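Acyl-homoserine-lactone synthase (Mesorhizobium sp. ORS 3359, PDB 6WNS) catalyses formation of acyl-homoserine lactone quorum-sensing signals, taking the acyl group from an acyl-coenzyme A donor. Local coordinates at residues V74-L77 with E78-M82; E84-P87 with I88-G91. All blocks are in the same frame, centred on the assembly; numbering follows the deposited sequence.

Contact 1. Residues V74-L77 with E78-M82; sequences VPTL and EPHLM
The imidazole of His80 lies against Thr76, with the threonine's CA over one face of the ring in a CH-pi contact, 4.0 Å from the ring centroid and 29° off the normal. Thr76 CG2 lies over the same face, offset toward the rim and 3.9 Å from His80 NE2; a short branched side chain suits this place because it brings a methyl to the ring while its OG1 turns to the backbone of Ala97 and Ile100. With CG set between the backbone N and the carbonyl carbon (chi1 62°), His80 folds its ring back over the turn it has just left. There ND1 donates to the carbonyl oxygen of Glu78, two residues earlier; the N-to-O distance is 2.9 Å, the bond is fairly straight at 162°, and the acceptor lies in the ring plane. This bond fixes the ring's rotation. With an alanine in place of His80, the Glu78 carbonyl would probably lose its imidazole donor, and Thr76 CA and CG2 the ring face they pack on.

The chain is here leaving strand 69-75 by a type I beta turn, Pro75 to Glu78, closed by the bond from Glu78 N to Pro75 O at 3.0 Å. Thr76 and Leu77 take the helical backbone angles of the turn, while Pro75 supplies the accepting carbonyl. Alongside the proline ring runs the bent Glu78 chain, CG to Pro75 CG 3.7 Å, its methylene part giving apolar cover while the carboxylate stays at the partly exposed surface. Val74 CG1 lies 3.8 Å from the carbonyl O of Pro79 and close to His80 CB. His80 also occupies the N-cap position of helix 81-84, its backbone N bonded to Ser83 OG, while Glu102 on the adjacent strand 100-108 receives the amide hydrogens of Leu81 and Met82.

Contact 2. Residues E84-P87 with I88-G91; sequences EVFP and ILAG
Matching first torsions, chi1 -66° in Phe86 and -67° in Leu89, set CG of each residue anti to its own carbonyl carbon and, with the turn that the two residues share, send the side chains out side by side in the same direction. Leu89 CD1 comes up against the root of the phenylalanine, 3.4 Å from Phe86 CB, and then reaches the near end of the ring, 3.8 Å from Phe86 CG. It meets the ring obliquely, so the packing is that of a methyl tucked into the elbow between CB and the ring. From the preceding residue, Val85 CG1 lies over one face, 3.6 Å above the ring plane and displaced toward the rim.

The three-residue spacing that pairs Phe86 with Leu89 comes from a single short turn of 3-10 helix. Leu89 N donates to Phe86 O at 3.0 Å, and Ala90 N follows with Pro87 O at 3.1 Å; in each the donor stands well above the carbonyl plane. A third bond of the same spacing, Gly91 N to Ile88 O, continues the series. Proline suits the start of the turn, since its ring fixes phi at a helical value and it needs no amide hydrogen there. At the other end Gly91 takes a positive phi of 78°, which glycine tolerates more readily than residues with a side chain. Ile88 is exposed, whereas Leu89 is buried, and its apolar chain suits a place against the sheet.

Past helix 81-84 and ahead of strand 100-108, the turn rests on the central sheet: Phe86 and Leu89 both touch Val144 of strand 140-146 and Ile174 of strand 174-180, Leu89 adds Ala176, and back along the chain Phe86 meets Leu81 while Ala90 meets Met82 of helix 81-84.

How the contacts relate
From the N terminus, the chain runs out along strand 69-75, turns within contact 1 and enters helix 81-84, whose far end passes into contact 2. The two contacts are in series, neither nested nor crossed: contact 1 closes the turn after the strand before contact 2 opens, and their centres lie 12 Å apart. The short helix joins them directly. Leu81 O probably accepts a hydrogen bond from Phe86 N, Pro79 packs on Glu84, and the carbonyl oxygen of Met82 lies against CD of Pro87. Together they tie the end of strand 69-75 to strands 100-108, 140-146 and 174-180 of the mixed sheet.

Contact 1. Residues V74-L77 with E78-M82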
loop_
_atom_site.group_PDB
_atom_site.type_symbol
_atom_site.label_atom_id
_atom_site.label_comp_id
_atom_site.label_asym_id
_atom_site.label_seq_id
_atom_site.Cartn_x
_atom_site.Cartn_y
_atom_site.Cartn_z
ATOM N N VAL A 74 5.890 4.034 3.414
ATOM C CA VAL A 74 6.703 5.173 3.903
ATOM C C VAL A 74 7.066 4.976 5.373
ATOM O O VAL A 74 6.199 4.644 6.179
ATOM C CB VAL A 74 5.871 6.437 3.680
ATOM C CG1 VAL A 74 6.557 7.683 4.188
ATOM C CG2 VAL A 74 5.552 6.605 2.204
ATOM N N PRO A 75 8.322 5.227 5.786
ATOM C CA PRO A 75 8.695 5.084 7.200
ATOM C C PRO A 75 7.828 6.010 8.072
ATOM O O PRO A 75 7.630 7.194 7.757
ATOM C CB PRO A 75 10.190 5.453 7.237
ATOM C CG PRO A 75 10.609 5.854 5.879
ATOM C CD PRO A 75 9.399 5.790 4.965
ATOM N N THR A 76 7.218 5.496 9.120
ATOM C CA THR A 76 6.373 6.366 9.983
ATOM C C THR A 76 7.221 7.419 10.711
ATOM O O THR A 76 6.615 8.396 11.169
ATOM C CB THR A 76 5.547 5.609 11.016
ATOM O OG1 THR A 76 6.405 4.760 11.801
ATOM C CG2 THR A 76 4.399 4.879 10.363
ATOM N N LEU A 77 8.547 7.263 10.798
ATOM C CA LEU A 77 9.411 8.304 11.400
ATOM C C LEU A 77 9.521 9.487 10.440
ATOM O O LEU A 77 9.994 10.504 10.837
ATOM C CB LEU A 77 10.798 7.742 11.750
ATOM C CG LEU A 77 10.874 6.739 12.909
ATOM C CD1 LEU A 77 12.309 6.272 13.117
ATOM C CD2 LEU A 77 10.286 7.291 14.214
ATOM N N GLU A 78 9.175 9.331 9.164
ATOM C CA GLU A 78 9.132 10.443 8.194
ATOM C C GLU A 78 7.706 10.952 8.177
ATOM O O GLU A 78 6.817 10.159 8.475
ATOM C CB GLU A 78 9.426 9.920 6.774
ATOM C CG GLU A 78 10.851 9.479 6.576
ATOM C CD GLU A 78 11.856 10.602 6.740
ATOM O OE1 GLU A 78 11.577 11.772 6.300
ATOM O OE2 GLU A 78 12.906 10.313 7.329
ATOM N N PRO A 79 7.471 12.191 7.689
ATOM C CA PRO A 79 6.124 12.669 7.398
ATOM C C PRO A 79 5.400 11.696 6.471
ATOM O O PRO A 79 5.984 11.196 5.521
ATOM C CB PRO A 79 6.325 14.056 6.761
ATOM C CG PRO A 79 7.805 14.219 6.480
ATOM C CD PRO A 79 8.490 13.186 7.327
ATOM N N HIS A 80 4.152 11.394 6.812
ATOM C CA HIS A 80 3.336 10.431 6.062
ATOM C C HIS A 80 1.868 10.884 6.096
ATOM O O HIS A 80 1.600 11.975 6.651
ATOM C CB HIS A 80 3.616 9.026 6.557
ATOM C CG HIS A 80 3.266 8.815 7.992
ATOM N ND1 HIS A 80 4.118 9.237 9.011
ATOM C CD2 HIS A 80 2.250 8.174 8.600
ATOM C CE1 HIS A 80 3.608 8.865 10.182
ATOM N NE2 HIS A 80 2.480 8.238 9.949
ATOM N N LEU A 81 1.001 10.220 5.340
ATOM C CA LEU A 81 -0.380 10.725 5.138
ATOM C C LEU A 81 -1.075 10.880 6.507
ATOM O O LEU A 81 -1.674 11.934 6.782
ATOM C CB LEU A 81 -1.192 9.767 4.272
ATOM C CG LEU A 81 -2.601 10.269 3.961
ATOM C CD1 LEU A 81 -2.543 11.462 3.033
ATOM C CD2 LEU A 81 -3.420 9.191 3.315
ATOM N N MET A 82 -0.922 9.888 7.342
ATOM C CA MET A 82 -1.636 9.878 8.648
ATOM C C MET A 82 -1.047 10.958 9.523
ATOM O O MET A 82 -1.834 11.547 10.297
ATOM C CB MET A 82 -1.593 8.524 9.361
ATOM C CG MET A 82 -2.722 8.364 10.393
ATOM S SD MET A 82 -2.571 6.933 11.463
ATOM C CE MET A 82 -2.622 5.596 10.268
#

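Contact 2. Residues E84-P87 with I88-G91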
loop_
_atom_site.group_PDB
_atom_site.type_symbol
_atom_site.label_atom_id
_atom_site.label_comp_id
_atom_site.label_asym_id
_atom_site.label_seq_id
_atom_site.Cartn_x
_atom_site.Cartn_y
_atom_site.Cartn_z
ATOM N N GLU A 84 0.561 13.874 8.425
ATOM C CA GLU A 84 0.454 15.254 7.885
ATOM C C GLU A 84 -0.996 15.636 7.573
ATOM O O GLU A 84 -1.255 16.817 7.530
ATOM C CB GLU A 84 1.300 15.324 6.635
ATOM C CG GLU A 84 2.759 15.051 6.924
ATOM C CD GLU A 84 3.400 15.769 8.120
ATOM O OE1 GLU A 84 3.574 16.986 8.064
ATOM O OE2 GLU A 84 3.708 15.082 9.097
ATOM N N VAL A 85 -1.862 14.674 7.245
ATOM C CA VAL A 85 -3.232 14.950 6.749
ATOM C C VAL A 85 -4.276 14.418 7.716
ATOM O O VAL A 85 -5.230 15.150 8.049
ATOM C CB VAL A 85 -3.433 14.389 5.318
ATOM C CG1 VAL A 85 -4.796 14.768 4.759
ATOM C CG2 VAL A 85 -2.343 14.854 4.436
ATOM N N PHE A 86 -4.126 13.193 8.202
ATOM C CA PHE A 86 -5.183 12.603 9.028
ATOM C C PHE A 86 -4.724 12.288 10.452
ATOM O O PHE A 86 -5.196 11.325 10.985
ATOM C CB PHE A 86 -5.684 11.336 8.359
ATOM C CG PHE A 86 -6.377 11.630 7.060
ATOM C CD1 PHE A 86 -7.567 12.339 7.064
ATOM C CD2 PHE A 86 -5.794 11.277 5.838
ATOM C CE1 PHE A 86 -8.237 12.612 5.881
ATOM C CE2 PHE A 86 -6.476 11.554 4.669
ATOM C CZ PHE A 86 -7.679 12.243 4.690
ATOM N N PRO A 87 -3.948 13.123 11.160
ATOM C CA PRO A 87 -3.552 12.775 12.538
ATOM C C PRO A 87 -4.749 12.657 13.488
ATOM O O PRO A 87 -4.698 11.919 14.499
ATOM C CB PRO A 87 -2.647 13.956 12.911
ATOM C CG PRO A 87 -3.084 15.093 12.017
ATOM C CD PRO A 87 -3.402 14.415 10.698
ATOM N N ILE A 88 -5.850 13.321 13.138
ATOM C CA ILE A 88 -7.091 13.240 13.952
ATOM C C ILE A 88 -7.605 11.793 14.014
ATOM O O ILE A 88 -8.185 11.449 15.057
ATOM C CB ILE A 88 -8.179 14.244 13.529
ATOM C CG1 ILE A 88 -9.235 14.304 14.628
ATOM C CG2 ILE A 88 -8.785 13.917 12.157
ATOM C CD1 ILE A 88 -10.058 15.554 14.616
ATOM N N LEU A 89 -7.329 10.943 13.025
ATOM C CA LEU A 89 -7.812 9.532 12.999
ATOM C C LEU A 89 -7.090 8.683 14.047
ATOM O O LEU A 89 -7.576 7.569 14.350
ATOM C CB LEU A 89 -7.590 8.923 11.619
ATOM C CG LEU A 89 -8.441 9.543 10.499
ATOM C CD1 LEU A 89 -8.028 8.981 9.165
ATOM C CD2 LEU A 89 -9.931 9.320 10.707
ATOM N N ALA A 90 -5.914 9.097 14.480
ATOM C CA ALA A 90 -5.176 8.298 15.481
ATOM C C ALA A 90 -5.173 9.054 16.809
ATOM O O ALA A 90 -4.257 8.819 17.602
ATOM C CB ALA A 90 -3.782 8.012 14.996
ATOM N N GLY A 91 -6.133 9.954 17.020
ATOM C CA GLY A 91 -6.267 10.704 18.288
ATOM C C GLY A 91 -5.258 11.849 18.359
ATOM O O GLY A 91 -5.050 12.400 19.467
#